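Local coordinates for ERPP protein (Borrelia burgdorferi, PDB 4BOB), which is an outer surface lipoprotein of the Lyme disease spirochaete that binds the complement regulator factor H, probably helping the bacterium to evade complement, at residues 120-125 with 131-136. Sequence-based numbering, arbitrary orientation.
Sequences IITKIE and EHIAFL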
# COMPACT_ATOMS: atom_id res chain seq x y z
N ILE A 120 -6.03 -3.09 6.03
CA ILE A 120 -6.01 -2.00 5.05
C ILE A 120 -7.34 -1.96 4.33
O ILE A 120 -7.88 -3.01 3.96
CB ILE A 120 -4.94 -2.15 3.96
CG1 ILE A 120 -3.57 -2.44 4.56
CG2 ILE A 120 -4.86 -0.90 3.09
CD1 ILE A 120 -3.10 -1.35 5.50
N ILE A 121 -7.80 -0.73 4.13
CA ILE A 121 -9.14 -0.37 3.66
C ILE A 121 -9.01 0.73 2.60
O ILE A 121 -8.49 1.85 2.87
CB ILE A 121 -10.00 0.12 4.83
CG1 ILE A 121 -10.20 -1.00 5.85
CG2 ILE A 121 -11.35 0.61 4.34
CD1 ILE A 121 -10.47 -0.49 7.25
N THR A 122 -9.45 0.39 1.39
CA THR A 122 -9.12 1.16 0.20
C THR A 122 -10.33 1.87 -0.42
O THR A 122 -11.45 1.35 -0.37
CB THR A 122 -8.47 0.26 -0.87
OG1 THR A 122 -9.15 -1.00 -0.90
CG2 THR A 122 -7.00 0.06 -0.60
N LYS A 123 -10.10 3.06 -0.98
CA LYS A 123 -11.09 3.74 -1.82
C LYS A 123 -10.52 4.08 -3.20
O LYS A 123 -9.28 4.11 -3.38
CB LYS A 123 -11.65 5.00 -1.11
CG LYS A 123 -10.63 6.06 -0.71
CD LYS A 123 -11.30 7.23 0.01
CE LYS A 123 -10.54 7.72 1.25
NZ LYS A 123 -11.45 8.38 2.23
N ILE A 124 -11.42 4.30 -4.18
CA ILE A 124 -11.05 4.88 -5.48
C ILE A 124 -11.02 6.38 -5.26
O ILE A 124 -11.84 6.93 -4.53
CB ILE A 124 -12.04 4.55 -6.65
CG1 ILE A 124 -12.40 3.07 -6.72
CG2 ILE A 124 -11.44 4.93 -8.00
CD1 ILE A 124 -11.22 2.16 -6.94
N GLU A 125 -10.05 7.04 -5.86
CA GLU A 125 -9.95 8.49 -5.75
C GLU A 125 -9.28 9.07 -6.97
O GLU A 125 -8.13 8.72 -7.26
CB GLU A 125 -9.18 8.89 -4.50
CG GLU A 125 -10.04 9.48 -3.41
CD GLU A 125 -9.22 9.99 -2.24
OE1 GLU A 125 -8.13 10.57 -2.47
OE2 GLU A 125 -9.68 9.83 -1.08
N GLU A 131 -7.60 8.17 -11.46
CA GLU A 131 -8.15 7.44 -10.32
C GLU A 131 -7.00 6.73 -9.64
O GLU A 131 -6.14 6.17 -10.33
CB GLU A 131 -9.22 6.42 -10.73
CG GLU A 131 -10.54 6.99 -11.22
CD GLU A 131 -11.64 5.93 -11.29
OE1 GLU A 131 -11.46 4.92 -12.02
OE2 GLU A 131 -12.68 6.11 -10.61
N HIS A 132 -6.97 6.78 -8.30
CA HIS A 132 -5.99 6.05 -7.49
C HIS A 132 -6.68 5.20 -6.47
O HIS A 132 -7.80 5.49 -6.09
CB HIS A 132 -5.12 6.99 -6.68
CG HIS A 132 -4.14 7.78 -7.48
ND1 HIS A 132 -4.53 8.76 -8.36
CD2 HIS A 132 -2.79 7.80 -7.46
CE1 HIS A 132 -3.45 9.31 -8.89
NE2 HIS A 132 -2.38 8.75 -8.36
N ILE A 133 -5.98 4.19 -6.00
CA ILE A 133 -6.38 3.42 -4.83
C ILE A 133 -5.81 4.17 -3.61
O ILE A 133 -4.59 4.35 -3.49
CB ILE A 133 -5.84 1.97 -4.91
CG1 ILE A 133 -6.61 1.14 -5.96
CG2 ILE A 133 -5.87 1.27 -3.56
CD1 ILE A 133 -8.10 1.01 -5.71
N ALA A 134 -6.69 4.63 -2.73
CA ALA A 134 -6.25 5.37 -1.55
C ALA A 134 -6.59 4.58 -0.29
O ALA A 134 -7.65 3.96 -0.24
CB ALA A 134 -6.93 6.74 -1.51
N PHE A 135 -5.70 4.61 0.71
CA PHE A 135 -5.95 3.98 2.02
C PHE A 135 -5.18 4.71 3.14
O PHE A 135 -4.14 5.34 2.88
CB PHE A 135 -5.57 2.48 1.99
CG PHE A 135 -4.14 2.24 1.56
CD1 PHE A 135 -3.81 2.20 0.22
CD2 PHE A 135 -3.12 2.11 2.49
CE1 PHE A 135 -2.50 2.02 -0.19
CE2 PHE A 135 -1.81 1.93 2.08
CZ PHE A 135 -1.50 1.88 0.73
N LEU A 136 -5.69 4.61 4.36
CA LEU A 136 -5.00 5.15 5.56
C LEU A 136 -3.90 4.22 6.11
O LEU A 136 -4.03 2.98 6.11
CB LEU A 136 -6.01 5.41 6.67
CG LEU A 136 -7.13 6.39 6.28
CD1 LEU A 136 -8.24 6.44 7.33
CD2 LEU A 136 -6.56 7.78 6.00
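I120 lays its CG2 methyl against the ring of F135, 3.5 Å from CD2, an apolar contact suited to two buried residues. That methyl is swung there by a first torsion that sets it anti to the backbone N and leaves CG1 beside the N (chi1 -51°). At I121 it is the backbone that meets F135, its O lying close to the phenylalanine CB. T122 suits a place between polar and apolar surroundings: its CG2 packs 3.4 Å from CG2 of I133 and also reaches F135, while OG1 is hydrogen-bonded to A90 O, in the last part of helix 84-93, and to G95 N, in the link to strand 96-98. K123 and A134 form a hydrogen-bonded antiparallel pair, with K123 N to A134 O and A134 N to K123 O both 2.7 Å and nearly straight. The small CB of buried A134 lies beside the lysine chain, 3.8 Å from CG of K123. I124, across from I133 in a non-hydrogen-bonded pair, meets it CD1 to CD1 at 3.5 Å; both branched apolar side chains also touch L156 of helix 156-162. CG2 of I124 faces the carboxylate end of E131. E125 N bonds to H132 O at 2.7 Å, rather bent (137°); the return bond, H132 N to E125 O, is implausibly short and doubtful in length. The chain of E125, extended beyond CG, runs alongside A134, its CD 4.0 Å from CB of A134. K123, A134, E125 and H132 lie on the face opposite I124 and I133, where exposed K123 and partly exposed E125 suit charged ends. The axes of the two short segments come within 4.4 Å, their directions 145° apart: a twisted beta hairpin within the antiparallel sheet of this Borrelia outer surface protein E family fold, with helix 156-162 packed on one face.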